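Local coordinates for biofilm-associated surface protein (Staphylococcus aureus, PDB 7C7U) that is a cell wall-anchored surface protein that promotes biofilm formation, probably by switching to an amyloid-like state under the control of bound calcium, at residues I265-Y273 with Y285-I296. Numbering follows the deposited sequence.
Sequences IEGVELHQY and YDAKNKVADLTI
Glu269 and Lys290 meet across two antiparallel strands, and their salt bridge belongs to a polar network on the face they share with His271 and Asp293. The lysine chain is fully extended, with CG anti to the backbone N (chi1 -176°), which carries NZ over the glutamate to lie 2.8 Å from Glu269 OE2, well above the carboxylate plane. The same NZ is 2.8 Å from Asp293 OD1, met on its syn side, so one ammonium serves two carboxylates whose like charges it probably screens. The other glutamate oxygen, OE1, takes a nearly straight bond of 3.0 Å from His271 NE2 in the imidazole plane. At the far side of that ring, His271 ND1 is hydrogen-bonded, at 2.9 Å, to a water that in addition accepts from Asp286 N, the proton between ND1 and the water being unassigned, so both ring nitrogens have partners. Lys290 CB lies over one ring face as a CH-pi contact, 4.1 Å from the centroid; a long aliphatic chain suits lysine to this double role.

Strand 290-294 is an outermost strand of a five-stranded antiparallel sheet, with strand 265-272 between it and strand 323-331. A classic beta bulge interrupts the pairing: Val291 and Ala292 both face Leu270, whose O accepts a straight bond from Val291 N (2.8 Å) and a weak one from Ala292 N. Ala292 O receives Leu270 N, Asn289 O receives Gln272 N, and Val268 O accepts both Leu294 N and a water that donates also to Asp293 OD1. Another water joins Val268 N to Leu294 O.

On the opposite face, branched apolar residues suit a buried layer: Leu294 CD1 packs 3.8 Å from Leu270 CB, and Val268 CG1 meets Leu294 CB, with Val325 and Val327 of strand 323-331 alongside.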
ATOM      1  N   ILE A 265      -3.579   8.822  18.676  1.00 40.36           N
ATOM      2  CA  ILE A 265      -4.740   8.060  19.113  1.00 34.95           C
ATOM      3  C   ILE A 265      -5.713   8.974  19.841  1.00 34.93           C
ATOM      4  O   ILE A 265      -5.348   9.632  20.822  1.00 39.96           O
ATOM      5  CB  ILE A 265      -4.334   6.868  19.991  1.00 37.40           C
ATOM      6  CG1 ILE A 265      -3.499   5.894  19.157  1.00 35.90           C
ATOM      7  CG2 ILE A 265      -5.589   6.212  20.526  1.00 35.62           C
ATOM      8  CD1 ILE A 265      -2.761   4.828  19.983  1.00 35.72           C
ATOM      9  N   GLU A 266      -6.953   8.999  19.365  1.00 36.75           N
ATOM     10  CA  GLU A 266      -8.054   9.672  20.044  1.00 43.95           C
ATOM     11  C   GLU A 266      -8.713   8.773  21.082  1.00 45.20           C
ATOM     12  O   GLU A 266      -9.099   9.244  22.156  1.00 45.96           O
ATOM     13  CB  GLU A 266      -9.107  10.118  19.022  1.00 44.32           C
ATOM     14  CG  GLU A 266     -10.341  10.797  19.622  1.00 47.76           C
ATOM     15  CD  GLU A 266      -9.999  12.106  20.332  1.00 58.09           C
ATOM     16  OE1 GLU A 266      -9.487  12.061  21.480  1.00 62.72           O
ATOM     17  OE2 GLU A 266     -10.223  13.180  19.722  1.00 60.36           O
ATOM     18  N   GLY A 267      -8.851   7.487  20.785  1.00 43.24           N
ATOM     19  CA  GLY A 267      -9.456   6.575  21.738  1.00 42.42           C
ATOM     20  C   GLY A 267      -9.066   5.144  21.450  1.00 42.04           C
ATOM     21  O   GLY A 267      -8.682   4.797  20.327  1.00 37.06           O
ATOM     22  N   VAL A 268      -9.179   4.312  22.486  1.00 38.35           N
ATOM     23  CA  VAL A 268      -8.854   2.888  22.429  1.00 40.84           C
ATOM     24  C   VAL A 268     -10.065   2.097  22.897  1.00 36.20           C
ATOM     25  O   VAL A 268     -10.635   2.396  23.949  1.00 37.67           O
ATOM     26  CB  VAL A 268      -7.628   2.547  23.294  1.00 36.98           C
ATOM     27  CG1 VAL A 268      -7.242   1.070  23.128  1.00 37.53           C
ATOM     28  CG2 VAL A 268      -6.472   3.448  22.949  1.00 40.47           C
ATOM     29  N   GLU A 269     -10.458   1.090  22.119  1.00 32.65           N
ATOM     30  CA  GLU A 269     -11.678   0.337  22.378  1.00 34.82           C
ATOM     31  C   GLU A 269     -11.423  -1.154  22.239  1.00 33.39           C
ATOM     32  O   GLU A 269     -10.604  -1.585  21.424  1.00 31.42           O
ATOM     33  CB  GLU A 269     -12.794   0.719  21.399  1.00 34.40           C
ATOM     34  CG  GLU A 269     -13.029   2.222  21.273  1.00 39.61           C
ATOM     35  CD  GLU A 269     -14.158   2.546  20.297  1.00 44.48           C
ATOM     36  OE1 GLU A 269     -14.454   1.705  19.418  1.00 40.40           O
ATOM     37  OE2 GLU A 269     -14.740   3.643  20.411  1.00 46.78           O
ATOM     38  N   LEU A 270     -12.193  -1.939  22.988  1.00 32.68           N
ATOM     39  CA  LEU A 270     -12.197  -3.389  22.866  1.00 31.14           C
ATOM     40  C   LEU A 270     -13.425  -3.830  22.089  1.00 30.20           C
ATOM     41  O   LEU A 270     -14.554  -3.432  22.408  1.00 35.24           O
ATOM     42  CB  LEU A 270     -12.185  -4.049  24.248  1.00 30.16           C
ATOM     43  CG  LEU A 270     -12.056  -5.568  24.268  1.00 32.94           C
ATOM     44  CD1 LEU A 270     -10.645  -5.957  23.866  1.00 32.35           C
ATOM     45  CD2 LEU A 270     -12.376  -6.104  25.670  1.00 29.92           C
ATOM     46  N   HIS A 271     -13.211  -4.670  21.085  1.00 28.52           N
ATOM     47  CA  HIS A 271     -14.305  -5.204  20.293  1.00 31.27           C
ATOM     48  C   HIS A 271     -14.351  -6.724  20.419  1.00 35.23           C
ATOM     49  O   HIS A 271     -13.327  -7.389  20.622  1.00 31.45           O
ATOM     50  CB  HIS A 271     -14.163  -4.805  18.819  1.00 31.20           C
ATOM     51  CG  HIS A 271     -14.486  -3.370  18.558  1.00 31.12           C
ATOM     52  ND1 HIS A 271     -15.137  -2.949  17.415  1.00 33.19           N
ATOM     53  CD2 HIS A 271     -14.284  -2.262  19.306  1.00 35.56           C
ATOM     54  CE1 HIS A 271     -15.307  -1.642  17.467  1.00 35.00           C
ATOM     55  NE2 HIS A 271     -14.792  -1.197  18.597  1.00 34.54           N
ATOM     56  N   GLN A 272     -15.553  -7.273  20.293  1.00 35.50           N
ATOM     57  CA  GLN A 272     -15.668  -8.717  20.221  1.00 40.90           C
ATOM     58  C   GLN A 272     -15.416  -9.161  18.792  1.00 42.68           C
ATOM     59  O   GLN A 272     -15.758  -8.466  17.834  1.00 43.29           O
ATOM     60  CB  GLN A 272     -17.033  -9.193  20.714  1.00 41.30           C
ATOM     61  CG  GLN A 272     -17.023  -9.489  22.205  1.00 45.27           C
ATOM     62  CD  GLN A 272     -18.164 -10.390  22.643  1.00 46.87           C
ATOM     63  OE1 GLN A 272     -19.017 -10.759  21.837  1.00 51.62           O
ATOM     64  NE2 GLN A 272     -18.175 -10.761  23.926  1.00 46.35           N
ATOM     65  N   TYR A 273     -14.801 -10.326  18.656  1.00 45.14           N
ATOM     66  CA  TYR A 273     -14.170 -10.702  17.401  1.00 47.68           C
ATOM     67  C   TYR A 273     -14.337 -12.188  17.112  1.00 53.59           C
ATOM     68  O   TYR A 273     -14.075 -13.027  17.980  1.00 49.61           O
ATOM     69  CB  TYR A 273     -12.682 -10.330  17.460  1.00 44.88           C
ATOM     70  CG  TYR A 273     -11.950 -10.485  16.155  1.00 48.24           C
ATOM     71  CD1 TYR A 273     -10.590 -10.756  16.138  1.00 44.82           C
ATOM     72  CD2 TYR A 273     -12.608 -10.307  14.941  1.00 53.34           C
ATOM     73  CE1 TYR A 273      -9.912 -10.907  14.959  1.00 50.18           C
ATOM     74  CE2 TYR A 273     -11.931 -10.439  13.743  1.00 55.66           C
ATOM     75  CZ  TYR A 273     -10.581 -10.738  13.758  1.00 53.72           C
ATOM     76  OH  TYR A 273      -9.890 -10.883  12.578  1.00 53.71           O
ATOM     77  N   TYR A 285     -14.483  -4.201  10.242  1.00 43.80           N
ATOM     78  CA  TYR A 285     -14.808  -3.359  11.378  1.00 43.02           C
ATOM     79  C   TYR A 285     -16.307  -3.092  11.427  1.00 48.59           C
ATOM     80  O   TYR A 285     -16.957  -2.880  10.398  1.00 50.03           O
ATOM     81  CB  TYR A 285     -14.027  -2.047  11.286  1.00 41.82           C
ATOM     82  CG  TYR A 285     -14.468  -0.971  12.248  1.00 40.16           C
ATOM     83  CD1 TYR A 285     -14.107  -1.017  13.581  1.00 40.28           C
ATOM     84  CD2 TYR A 285     -15.215   0.113  11.808  1.00 40.02           C
ATOM     85  CE1 TYR A 285     -14.497  -0.022  14.462  1.00 39.65           C
ATOM     86  CE2 TYR A 285     -15.610   1.106  12.679  1.00 40.74           C
ATOM     87  CZ  TYR A 285     -15.246   1.034  14.004  1.00 37.39           C
ATOM     88  OH  TYR A 285     -15.635   2.026  14.880  1.00 39.16           O
ATOM     89  N   ASP A 286     -16.854  -3.105  12.636  1.00 44.43           N
ATOM     90  CA  ASP A 286     -18.256  -2.762  12.854  1.00 46.86           C
ATOM     91  C   ASP A 286     -18.354  -2.186  14.259  1.00 45.90           C
ATOM     92  O   ASP A 286     -18.166  -2.920  15.235  1.00 45.50           O
ATOM     93  CB  ASP A 286     -19.150  -3.989  12.692  1.00 47.92           C
ATOM     94  CG  ASP A 286     -20.624  -3.680  12.913  1.00 53.75           C
ATOM     95  OD1 ASP A 286     -20.995  -2.489  12.952  1.00 56.43           O
ATOM     96  OD2 ASP A 286     -21.416  -4.635  13.051  1.00 58.03           O
ATOM     97  N   ALA A 287     -18.644  -0.884  14.364  1.00 40.12           N
ATOM     98  CA  ALA A 287     -18.725  -0.253  15.678  1.00 44.68           C
ATOM     99  C   ALA A 287     -19.734  -0.936  16.601  1.00 47.20           C
ATOM    100  O   ALA A 287     -19.635  -0.785  17.826  1.00 46.09           O
ATOM    101  CB  ALA A 287     -19.067   1.228  15.526  1.00 41.94           C
ATOM    102  N   LYS A 288     -20.679  -1.708  16.054  1.00 45.95           N
ATOM    103  CA  LYS A 288     -21.602  -2.432  16.914  1.00 48.22           C
ATOM    104  C   LYS A 288     -20.906  -3.519  17.710  1.00 49.42           C
ATOM    105  O   LYS A 288     -21.491  -4.016  18.677  1.00 45.19           O
ATOM    106  CB  LYS A 288     -22.751  -3.043  16.106  1.00 49.26           C
ATOM    107  CG  LYS A 288     -23.575  -1.972  15.411  1.00 59.36           C
ATOM    108  CD  LYS A 288     -24.660  -2.531  14.506  1.00 63.38           C
ATOM    109  CE  LYS A 288     -25.751  -3.187  15.354  1.00 70.75           C
ATOM    110  NZ  LYS A 288     -26.892  -3.717  14.551  1.00 80.24           N
ATOM    111  N   ASN A 289     -19.667  -3.865  17.350  1.00 45.87           N
ATOM    112  CA  ASN A 289     -18.902  -4.890  18.048  1.00 43.35           C
ATOM    113  C   ASN A 289     -18.166  -4.355  19.267  1.00 41.23           C
ATOM    114  O   ASN A 289     -17.491  -5.128  19.950  1.00 38.09           O
ATOM    115  CB  ASN A 289     -17.892  -5.538  17.091  1.00 41.49           C
ATOM    116  CG  ASN A 289     -18.554  -6.443  16.056  1.00 48.48           C
ATOM    117  OD1 ASN A 289     -19.589  -7.055  16.323  1.00 51.35           O
ATOM    118  ND2 ASN A 289     -17.943  -6.548  14.877  1.00 47.58           N
ATOM    119  N   LYS A 290     -18.312  -3.073  19.576  1.00 40.10           N
ATOM    120  CA  LYS A 290     -17.633  -2.482  20.718  1.00 39.67           C
ATOM    121  C   LYS A 290     -18.202  -3.032  22.019  1.00 39.86           C
ATOM    122  O   LYS A 290     -19.421  -3.090  22.199  1.00 38.02           O
ATOM    123  CB  LYS A 290     -17.782  -0.963  20.682  1.00 39.18           C
ATOM    124  CG  LYS A 290     -17.028  -0.221  21.773  1.00 37.99           C
ATOM    125  CD  LYS A 290     -17.238   1.291  21.625  1.00 39.45           C
ATOM    126  CE  LYS A 290     -16.738   2.037  22.837  1.00 42.22           C
ATOM    127  NZ  LYS A 290     -16.513   3.480  22.527  1.00 47.82           N
ATOM    128  N   VAL A 291     -17.319  -3.442  22.926  1.00 36.77           N
ATOM    129  CA  VAL A 291     -17.730  -3.937  24.235  1.00 39.52           C
ATOM    130  C   VAL A 291     -17.131  -3.149  25.396  1.00 40.67           C
ATOM    131  O   VAL A 291     -17.583  -3.330  26.539  1.00 41.74           O
ATOM    132  CB  VAL A 291     -17.416  -5.443  24.395  1.00 38.88           C
ATOM    133  CG1 VAL A 291     -18.254  -6.268  23.418  1.00 40.97           C
ATOM    134  CG2 VAL A 291     -15.922  -5.722  24.203  1.00 32.99           C
ATOM    135  N   ALA A 292     -16.133  -2.299  25.167  1.00 35.73           N
ATOM    136  CA  ALA A 292     -15.590  -1.484  26.244  1.00 38.26           C
ATOM    137  C   ALA A 292     -14.719  -0.383  25.666  1.00 39.22           C
ATOM    138  O   ALA A 292     -14.197  -0.493  24.551  1.00 37.70           O
ATOM    139  CB  ALA A 292     -14.762  -2.308  27.240  1.00 35.28           C
ATOM    140  N   ASP A 293     -14.560   0.671  26.463  1.00 38.73           N
ATOM    141  CA  ASP A 293     -13.493   1.644  26.288  1.00 39.38           C
ATOM    142  C   ASP A 293     -12.280   1.190  27.082  1.00 42.29           C
ATOM    143  O   ASP A 293     -12.414   0.698  28.207  1.00 40.22           O
ATOM    144  CB  ASP A 293     -13.939   3.030  26.759  1.00 40.55           C
ATOM    145  CG  ASP A 293     -15.083   3.579  25.929  1.00 47.56           C
ATOM    146  OD1 ASP A 293     -14.857   3.869  24.738  1.00 50.04           O
ATOM    147  OD2 ASP A 293     -16.217   3.681  26.453  1.00 47.34           O
ATOM    148  N   LEU A 294     -11.097   1.336  26.490  1.00 39.06           N
ATOM    149  CA  LEU A 294      -9.865   0.906  27.132  1.00 38.13           C
ATOM    150  C   LEU A 294      -9.009   2.109  27.490  1.00 42.71           C
ATOM    151  O   LEU A 294      -8.976   3.106  26.766  1.00 44.66           O
ATOM    152  CB  LEU A 294      -9.060  -0.035  26.228  1.00 36.06           C
ATOM    153  CG  LEU A 294      -9.730  -1.344  25.822  1.00 30.88           C
ATOM    154  CD1 LEU A 294      -8.942  -2.044  24.709  1.00 26.82           C
ATOM    155  CD2 LEU A 294      -9.839  -2.246  27.058  1.00 35.04           C
ATOM    156  N   THR A 295      -8.295   2.002  28.601  1.00 38.81           N
ATOM    157  CA  THR A 295      -7.336   3.023  28.982  1.00 44.46           C
ATOM    158  C   THR A 295      -5.924   2.472  28.848  1.00 46.61           C
ATOM    159  O   THR A 295      -5.685   1.274  29.046  1.00 39.85           O
ATOM    160  CB  THR A 295      -7.567   3.518  30.409  1.00 46.52           C
ATOM    161  OG1 THR A 295      -6.969   2.605  31.329  1.00 53.14           O
ATOM    162  CG2 THR A 295      -9.053   3.637  30.701  1.00 46.50           C
ATOM    163  N   ILE A 296      -4.996   3.368  28.497  1.00 41.85           N
ATOM    164  CA  ILE A 296      -3.576   3.067  28.366  1.00 40.16           C
ATOM    165  C   ILE A 296      -2.802   4.059  29.218  1.00 42.61           C
ATOM    166  O   ILE A 296      -3.241   5.195  29.422  1.00 50.64           O
ATOM    167  CB  ILE A 296      -3.114   3.136  26.893  1.00 41.43           C
ATOM    168  CG1 ILE A 296      -3.790   4.315  26.190  1.00 43.91           C
ATOM    169  CG2 ILE A 296      -3.412   1.839  26.159  1.00 40.94           C
ATOM    170  CD1 ILE A 296      -3.142   4.712  24.895  1.00 42.50           C
TER
HETATM  171  O   HOH W   1      -9.250   5.393  25.352  1.00 45.15           O
HETATM  172  O   HOH W   2     -12.544   4.777  23.936  1.00 47.49           O
HETATM  173  O   HOH W   3     -15.199  -4.370  14.876  1.00 38.01           O